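Local structure of putative preprotein translocase, SecG subunit (Thermus thermophilus, 5AWW) at residues L3-T6 with L7-F11; G51-R54 with L55-L59. The protein probably takes part in protein export as the SecG subunit of the membrane translocase, acting at an early event of translocation. All blocks are in the same frame, centred on the assembly; numbering follows the deposited sequence.

Overall arrangement
From the N terminus the chain enters helix 3-25 almost at once, and interaction 1 lies in its first turns, where residues 3-6 meet residues 7-11. The chain then leaves that helix, passes through a long connecting loop and enters helix 50-72, whose first turns hold interaction 2, residues 51-54 against 55-59. Each contact is local to one helix and closes no loop; the two follow in series, neither nesting nor crossing. Their centres are about 23 Å apart and they do not touch. Side chains of interaction 1 reach Ile70, near the end of helix 50-72, while Leu55 and Thr56 of interaction 2 reach Leu22, late in helix 3-25, as expected of an antiparallel helical hairpin.

Interaction 1: L3-T6 with L7-F11. With OLC ((2R)-2,3-dihydroxypropyl (9Z)-octadec-9-enoate), chain K.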
ATOM      1  N   LEU C   3     -31.773  27.654 -11.732  1.00 54.36           N
ATOM      2  CA  LEU C   3     -30.816  27.887 -12.806  1.00 42.00           C
ATOM      3  C   LEU C   3     -29.406  28.074 -12.268  1.00 44.37           C
ATOM      4  O   LEU C   3     -28.458  27.486 -12.780  1.00 44.34           O
ATOM      5  CB  LEU C   3     -31.228  29.112 -13.628  1.00 41.55           C
ATOM      6  CG  LEU C   3     -30.246  29.598 -14.697  1.00 36.82           C
ATOM      7  CD1 LEU C   3     -30.066  28.559 -15.797  1.00 24.80           C
ATOM      8  CD2 LEU C   3     -30.715  30.921 -15.275  1.00 38.75           C
ATOM      9  N   LEU C   4     -29.277  28.893 -11.228  1.00 45.94           N
ATOM     10  CA  LEU C   4     -27.976  29.190 -10.641  1.00 41.47           C
ATOM     11  C   LEU C   4     -27.315  27.924 -10.105  1.00 44.51           C
ATOM     12  O   LEU C   4     -26.173  27.606 -10.452  1.00 40.67           O
ATOM     13  CB  LEU C   4     -28.121  30.226  -9.527  1.00 31.81           C
ATOM     14  CG  LEU C   4     -26.818  30.707  -8.890  1.00 39.12           C
ATOM     15  CD1 LEU C   4     -25.896  31.278  -9.951  1.00 33.50           C
ATOM     16  CD2 LEU C   4     -27.099  31.736  -7.810  1.00 30.55           C
ATOM     17  N   TYR C   5     -28.052  27.206  -9.264  1.00 48.37           N
ATOM     18  CA  TYR C   5     -27.575  25.962  -8.673  1.00 47.48           C
ATOM     19  C   TYR C   5     -27.242  24.936  -9.750  1.00 47.64           C
ATOM     20  O   TYR C   5     -26.247  24.220  -9.648  1.00 43.06           O
ATOM     21  CB  TYR C   5     -28.622  25.401  -7.710  1.00 42.56           C
ATOM     22  CG  TYR C   5     -28.125  24.270  -6.842  1.00 53.04           C
ATOM     23  CD1 TYR C   5     -26.938  24.383  -6.133  1.00 50.83           C
ATOM     24  CD2 TYR C   5     -28.856  23.095  -6.713  1.00 67.03           C
ATOM     25  CE1 TYR C   5     -26.483  23.354  -5.330  1.00 60.39           C
ATOM     26  CE2 TYR C   5     -28.410  22.060  -5.909  1.00 61.64           C
ATOM     27  CZ  TYR C   5     -27.222  22.196  -5.223  1.00 62.72           C
ATOM     28  OH  TYR C   5     -26.772  21.171  -4.421  1.00 47.09           O
ATOM     29  N   THR C   6     -28.080  24.874 -10.782  1.00 34.34           N
ATOM     30  CA  THR C   6     -27.848  23.968 -11.898  1.00 29.29           C
ATOM     31  C   THR C   6     -26.548  24.314 -12.611  1.00 35.40           C
ATOM     32  O   THR C   6     -25.816  23.426 -13.035  1.00 39.27           O
ATOM     33  CB  THR C   6     -29.005  24.005 -12.911  1.00 33.48           C
ATOM     34  OG1 THR C   6     -30.230  23.657 -12.254  1.00 35.08           O
ATOM     35  CG2 THR C   6     -28.753  23.028 -14.050  1.00 20.20           C
ATOM     36  N   LEU C   7     -26.264  25.608 -12.731  1.00 36.36           N
ATOM     37  CA  LEU C   7     -25.041  26.072 -13.382  1.00 35.29           C
ATOM     38  C   LEU C   7     -23.810  25.737 -12.547  1.00 34.48           C
ATOM     39  O   LEU C   7     -22.761  25.370 -13.085  1.00 30.17           O
ATOM     40  CB  LEU C   7     -25.107  27.578 -13.640  1.00 32.58           C
ATOM     41  CG  LEU C   7     -26.050  28.050 -14.749  1.00 29.38           C
ATOM     42  CD1 LEU C   7     -26.104  29.566 -14.789  1.00 34.34           C
ATOM     43  CD2 LEU C   7     -25.620  27.489 -16.094  1.00 38.05           C
ATOM     44  N   VAL C   8     -23.944  25.872 -11.231  1.00 36.34           N
ATOM     45  CA  VAL C   8     -22.876  25.491 -10.314  1.00 34.41           C
ATOM     46  C   VAL C   8     -22.591  23.994 -10.424  1.00 42.52           C
ATOM     47  O   VAL C   8     -21.432  23.571 -10.481  1.00 40.50           O
ATOM     48  CB  VAL C   8     -23.232  25.841  -8.857  1.00 34.70           C
ATOM     49  CG1 VAL C   8     -22.184  25.288  -7.900  1.00 38.88           C
ATOM     50  CG2 VAL C   8     -23.369  27.345  -8.693  1.00 41.82           C
ATOM     51  N   ILE C   9     -23.653  23.199 -10.466  1.00 36.64           N
ATOM     52  CA  ILE C   9     -23.520  21.753 -10.579  1.00 40.91           C
ATOM     53  C   ILE C   9     -22.891  21.372 -11.913  1.00 38.53           C
ATOM     54  O   ILE C   9     -22.039  20.487 -11.970  1.00 40.95           O
ATOM     55  CB  ILE C   9     -24.880  21.052 -10.419  1.00 43.69           C
ATOM     56  CG1 ILE C   9     -25.397  21.239  -8.993  1.00 38.07           C
ATOM     57  CG2 ILE C   9     -24.764  19.570 -10.734  1.00 39.40           C
ATOM     58  CD1 ILE C   9     -26.883  21.054  -8.867  1.00 59.20           C
ATOM     59  N   LEU C  10     -23.308  22.047 -12.979  1.00 33.93           N
ATOM     60  CA  LEU C  10     -22.735  21.815 -14.299  1.00 33.35           C
ATOM     61  C   LEU C  10     -21.250  22.148 -14.305  1.00 32.19           C
ATOM     62  O   LEU C  10     -20.457  21.457 -14.942  1.00 35.34           O
ATOM     63  CB  LEU C  10     -23.465  22.635 -15.364  1.00 35.95           C
ATOM     64  CG  LEU C  10     -24.819  22.094 -15.829  1.00 45.78           C
ATOM     65  CD1 LEU C  10     -25.482  23.061 -16.798  1.00 39.32           C
ATOM     66  CD2 LEU C  10     -24.660  20.720 -16.462  1.00 28.17           C
ATOM     67  N   PHE C  11     -20.872  23.204 -13.591  1.00 30.60           N
ATOM     68  CA  PHE C  11     -19.461  23.552 -13.475  1.00 34.35           C
ATOM     69  C   PHE C  11     -18.698  22.473 -12.718  1.00 40.63           C
ATOM     70  O   PHE C  11     -17.588  22.111 -13.098  1.00 48.26           O
ATOM     71  CB  PHE C  11     -19.290  24.906 -12.790  1.00 32.05           C
ATOM     72  CG  PHE C  11     -18.976  26.022 -13.742  1.00 45.21           C
ATOM     73  CD1 PHE C  11     -19.992  26.768 -14.316  1.00 46.50           C
ATOM     74  CD2 PHE C  11     -17.665  26.315 -14.076  1.00 58.78           C
ATOM     75  CE1 PHE C  11     -19.704  27.791 -15.198  1.00 46.26           C
ATOM     76  CE2 PHE C  11     -17.371  27.337 -14.957  1.00 43.13           C
ATOM     77  CZ  PHE C  11     -18.390  28.073 -15.518  1.00 45.22           C
TER
HETATM   78  C18 OLC K 101     -32.152  20.567  -6.700  1.00 67.84           C
HETATM   79  C10 OLC K 101     -26.944  17.595 -14.592  1.00 48.71           C
HETATM   80  C9  OLC K 101     -26.453  17.686 -15.825  1.00 48.06           C
HETATM   81  C17 OLC K 101     -31.514  21.052  -7.984  1.00 64.84           C
HETATM   82  C11 OLC K 101     -27.542  18.820 -13.944  1.00 47.11           C
HETATM   83  C8  OLC K 101     -25.844  16.476 -16.493  1.00 42.43           C
HETATM   84  C16 OLC K 101     -31.193  19.884  -8.910  1.00 49.84           C
HETATM   85  C12 OLC K 101     -28.629  18.419 -12.957  1.00 40.64           C
HETATM   86  C7  OLC K 101     -26.189  16.475 -17.975  1.00 37.99           C
HETATM   87  C15 OLC K 101     -30.374  20.356 -10.105  1.00 37.01           C
HETATM   88  C13 OLC K 101     -28.965  19.586 -12.037  1.00 30.34           C
HETATM   89  C6  OLC K 101     -25.421  15.377 -18.699  1.00 41.25           C
HETATM   90  C14 OLC K 101     -30.015  19.186 -11.011  1.00 39.84           C
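The Tyr5 ring takes the CD1 methyl of Ile9 over one face, in a CH-pi contact 3.7 Å from CD1 to the ring centroid and 20° off the ring normal. The methyl is displaced toward the CD2-CE2 rim, and its closest ring atom is CE2, 3.5 Å from Ile9 CD1. At the edge, in the ring plane, comes the oleoyl tail of a bound monoolein, with its C17 at 3.6 Å from Tyr5 CD2. Tyr5 swings CG away from its own backbone N (chi1 -169°), while Ile9 CG1, beside its own N, leans back toward the preceding turn and carries CD1 onto the ring. A leucine in place of Tyr5 would probably leave the Ile9 methyl without its aromatic face and the lipid tail without the ring edge it lies against.

The same lipid continues past Thr6 to Leu10, whose CD2 lies 3.6 Å from lipid C9. Leu3 and Leu7 run side by side in the same direction, Leu3 CG to Leu7 CD1 being 4.1 Å, on the surface of the helix. Beneath these pairs runs the regular i to i+4 ladder of an alpha helix, from Leu7 N to Leu3 O through Leu10 N to Thr6 O. Thr6 OG1 is hydrogen-bonded to the carbonyl of Asp2, one turn back.

This predicted transmembrane segment packs against the second helix of the chain through Tyr5 and Val8, both on Ile70. Just beyond that helix, Trp73 meets the Tyr5 ring with planes about 30° apart, and an aromatic side chain of another protein chain packs on Tyr5 and Ile9.

Interaction 2: G51-R54 with L55-L59; sequences GLYR and LTVIL. With OLC ((2R)-2,3-dihydroxypropyl (9Z)-octadec-9-enoate), chain M; OLC ((2R)-2,3-dihydroxypropyl (9Z)-octadec-9-enoate), chain L.
Thr56 OG1 lies between two carbonyl oxygens of the preceding turn, 2.6 Å from Leu52 O and 2.5 Å from Tyr53 O; the latter separation is too short to be taken at face value, and which oxygen receives the single proton is not settled. Its chi1 of 39° sets the hydroxyl between its own N and carbonyl carbon. Leu52 O accepts the Thr56 amide, which stands above the carbonyl plane, and a weak hydrogen bond from Gln26 NE2. Gly51 O takes Leu55 N at 2.9 Å, Tyr53 O takes Val57 N at 3.0 Å, and Arg54 O receives Ile58 N in a nearly straight bond, 170° at the hydrogen. These i to i+4 bonds belong to the opening turns of the predicted second transmembrane helix of SecG, a two-helix membrane hairpin. The side chains of Leu55 and Thr56 touch Leu22 of the first helix. Arg54, bent at chi3 (45°), runs alongside Ile58, its NH1 3.3 Å from Ile58 CD1 and close to a monoolein tail. Val57 CG2 sits over one face of the Tyr53 ring, toward its rim. Tyr53 OH approaches a second monoolein, and the ring meets an aromatic side chain of another protein chain.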
ATOM      1  N   GLY C  51       2.248  22.270 -18.309  1.00 70.81           N
ATOM      2  CA  GLY C  51       1.027  23.042 -18.449  1.00 62.02           C
ATOM      3  C   GLY C  51      -0.160  22.297 -17.875  1.00 59.86           C
ATOM      4  O   GLY C  51      -0.993  22.872 -17.170  1.00 55.78           O
ATOM      5  N   LEU C  52      -0.223  21.002 -18.165  1.00 62.98           N
ATOM      6  CA  LEU C  52      -1.287  20.152 -17.649  1.00 72.27           C
ATOM      7  C   LEU C  52      -1.071  19.823 -16.175  1.00 60.43           C
ATOM      8  O   LEU C  52      -2.021  19.525 -15.461  1.00 60.56           O
ATOM      9  CB  LEU C  52      -1.398  18.859 -18.462  1.00 69.94           C
ATOM     10  CG  LEU C  52      -1.954  18.927 -19.888  1.00 80.66           C
ATOM     11  CD1 LEU C  52      -0.942  19.503 -20.872  1.00 93.57           C
ATOM     12  CD2 LEU C  52      -2.419  17.550 -20.341  1.00 68.34           C
ATOM     13  N   TYR C  53       0.181  19.866 -15.725  1.00 57.46           N
ATOM     14  CA  TYR C  53       0.492  19.703 -14.306  1.00 55.17           C
ATOM     15  C   TYR C  53      -0.143  20.841 -13.511  1.00 56.48           C
ATOM     16  O   TYR C  53      -0.949  20.621 -12.594  1.00 62.78           O
ATOM     17  CB  TYR C  53       2.009  19.674 -14.081  1.00 56.09           C
ATOM     18  CG  TYR C  53       2.437  19.675 -12.626  1.00 57.54           C
ATOM     19  CD1 TYR C  53       2.638  20.867 -11.937  1.00 62.08           C
ATOM     20  CD2 TYR C  53       2.657  18.483 -11.947  1.00 59.49           C
ATOM     21  CE1 TYR C  53       3.031  20.871 -10.612  1.00 66.70           C
ATOM     22  CE2 TYR C  53       3.052  18.478 -10.619  1.00 58.19           C
ATOM     23  CZ  TYR C  53       3.238  19.674  -9.957  1.00 64.13           C
ATOM     24  OH  TYR C  53       3.631  19.672  -8.638  1.00 50.48           O
ATOM     25  N   ARG C  54       0.230  22.062 -13.879  1.00 55.68           N
ATOM     26  CA  ARG C  54      -0.272  23.262 -13.226  1.00 58.06           C
ATOM     27  C   ARG C  54      -1.790  23.355 -13.383  1.00 49.93           C
ATOM     28  O   ARG C  54      -2.500  23.776 -12.459  1.00 48.74           O
ATOM     29  CB  ARG C  54       0.416  24.503 -13.804  1.00 53.99           C
ATOM     30  CG  ARG C  54       0.503  25.682 -12.845  1.00 69.18           C
ATOM     31  CD  ARG C  54       1.064  26.911 -13.548  1.00 78.67           C
ATOM     32  NE  ARG C  54       0.439  27.109 -14.854  1.00 96.94           N
ATOM     33  CZ  ARG C  54      -0.658  27.831 -15.059  1.00 88.74           C
ATOM     34  NH1 ARG C  54      -1.258  28.437 -14.042  1.00 73.82           N
ATOM     35  NH2 ARG C  54      -1.154  27.949 -16.285  1.00 93.97           N
ATOM     36  N   LEU C  55      -2.284  22.945 -14.549  1.00 43.39           N
ATOM     37  CA  LEU C  55      -3.718  22.961 -14.812  1.00 48.68           C
ATOM     38  C   LEU C  55      -4.463  21.979 -13.915  1.00 51.89           C
ATOM     39  O   LEU C  55      -5.562  22.270 -13.444  1.00 51.75           O
ATOM     40  CB  LEU C  55      -4.005  22.640 -16.280  1.00 31.17           C
ATOM     41  CG  LEU C  55      -5.477  22.666 -16.688  1.00 33.60           C
ATOM     42  CD1 LEU C  55      -6.111  24.003 -16.336  1.00 30.68           C
ATOM     43  CD2 LEU C  55      -5.625  22.376 -18.170  1.00 38.03           C
ATOM     44  N   THR C  56      -3.864  20.816 -13.679  1.00 44.69           N
ATOM     45  CA  THR C  56      -4.483  19.820 -12.820  1.00 43.79           C
ATOM     46  C   THR C  56      -4.477  20.287 -11.377  1.00 42.62           C
ATOM     47  O   THR C  56      -5.439  20.053 -10.653  1.00 51.99           O
ATOM     48  CB  THR C  56      -3.785  18.449 -12.909  1.00 39.71           C
ATOM     49  OG1 THR C  56      -2.370  18.634 -12.999  1.00 60.23           O
ATOM     50  CG2 THR C  56      -4.270  17.683 -14.126  1.00 43.82           C
ATOM     51  N   VAL C  57      -3.400  20.942 -10.952  1.00 26.41           N
ATOM     52  CA  VAL C  57      -3.373  21.475  -9.592  1.00 37.66           C
ATOM     53  C   VAL C  57      -4.476  22.515  -9.406  1.00 40.48           C
ATOM     54  O   VAL C  57      -5.268  22.448  -8.451  1.00 46.73           O
ATOM     55  CB  VAL C  57      -2.015  22.107  -9.247  1.00 35.29           C
ATOM     56  CG1 VAL C  57      -2.080  22.778  -7.886  1.00 26.96           C
ATOM     57  CG2 VAL C  57      -0.920  21.054  -9.274  1.00 36.14           C
ATOM     58  N   ILE C  58      -4.534  23.461 -10.338  1.00 43.40           N
ATOM     59  CA  ILE C  58      -5.556  24.502 -10.316  1.00 51.92           C
ATOM     60  C   ILE C  58      -6.969  23.922 -10.308  1.00 49.82           C
ATOM     61  O   ILE C  58      -7.818  24.348  -9.525  1.00 36.64           O
ATOM     62  CB  ILE C  58      -5.406  25.450 -11.519  1.00 52.14           C
ATOM     63  CG1 ILE C  58      -4.121  26.265 -11.379  1.00 46.72           C
ATOM     64  CG2 ILE C  58      -6.611  26.372 -11.634  1.00 40.69           C
ATOM     65  CD1 ILE C  58      -3.900  27.248 -12.492  1.00 51.26           C
ATOM     66  N   LEU C  59      -7.209  22.938 -11.169  1.00 41.48           N
ATOM     67  CA  LEU C  59      -8.530  22.333 -11.281  1.00 49.13           C
ATOM     68  C   LEU C  59      -8.855  21.467 -10.071  1.00 49.28           C
ATOM     69  O   LEU C  59     -10.021  21.208  -9.777  1.00 45.16           O
ATOM     70  CB  LEU C  59      -8.634  21.507 -12.561  1.00 40.75           C
ATOM     71  CG  LEU C  59      -8.758  22.319 -13.849  1.00 46.41           C
ATOM     72  CD1 LEU C  59      -8.865  21.398 -15.048  1.00 50.58           C
ATOM     73  CD2 LEU C  59      -9.957  23.251 -13.775  1.00 41.88           C
TER
HETATM   74  C10 OLC M 103      -5.778  29.898  -9.504  1.00 66.18           C
HETATM   75  C9  OLC M 103      -4.998  30.949  -9.774  1.00 56.88           C
HETATM   76  C17 OLC M 103     -13.761  29.337  -6.425  1.00 47.37           C
HETATM   77  C11 OLC M 103      -6.493  29.732  -8.177  1.00 66.34           C
HETATM   78  C8  OLC M 103      -4.339  31.000 -11.132  1.00 53.78           C
HETATM   79  C16 OLC M 103     -12.534  28.527  -6.817  1.00 61.52           C
HETATM   80  C12 OLC M 103      -7.894  29.168  -8.412  1.00 45.54           C
HETATM   81  C7  OLC M 103      -4.413  32.401 -11.726  1.00 64.14           C
HETATM   82  C15 OLC M 103     -11.257  29.319  -6.564  1.00 77.91           C
HETATM   83  C13 OLC M 103      -8.819  29.473  -7.236  1.00 59.22           C
HETATM   84  C6  OLC M 103      -4.297  32.319 -13.247  1.00 77.15           C
HETATM   85  C14 OLC M 103     -10.110  28.667  -7.325  1.00 67.39           C
HETATM   86  C5  OLC M 103      -2.960  31.719 -13.686  1.00 70.95           C
HETATM   87  C4  OLC M 103      -2.964  31.389 -15.180  1.00 71.07           C
HETATM   88  C3  OLC M 103      -1.572  31.134 -15.775  1.00 88.74           C
HETATM   89  C18 OLC L 102      -7.497  21.452  -1.799  1.00 42.68           C
HETATM   90  C10 OLC L 102      -0.805  18.209  -5.119  1.00 53.03           C
HETATM   91  C9  OLC L 102       0.446  18.430  -5.520  1.00 41.68           C
HETATM   92  C17 OLC L 102      -7.522  19.940  -1.719  1.00 50.46           C
HETATM   93  C11 OLC L 102      -1.865  19.281  -5.246  1.00 57.16           C
HETATM   94  C8  OLC L 102       0.837  19.759  -6.123  1.00 58.25           C
HETATM   95  C16 OLC L 102      -6.225  19.335  -2.245  1.00 46.47           C
HETATM   96  C12 OLC L 102      -3.050  18.766  -6.061  1.00 57.23           C
HETATM   97  C7  OLC L 102       2.158  20.240  -5.534  1.00 67.23           C
HETATM   98  C15 OLC L 102      -5.956  19.750  -3.690  1.00 48.65           C
HETATM   99  C13 OLC L 102      -4.348  19.447  -5.631  1.00 46.74           C
HETATM  100  C6  OLC L 102       2.576  21.576  -6.143  1.00 42.21           C
HETATM  101  C14 OLC L 102      -4.640  19.143  -4.166  1.00 59.73           C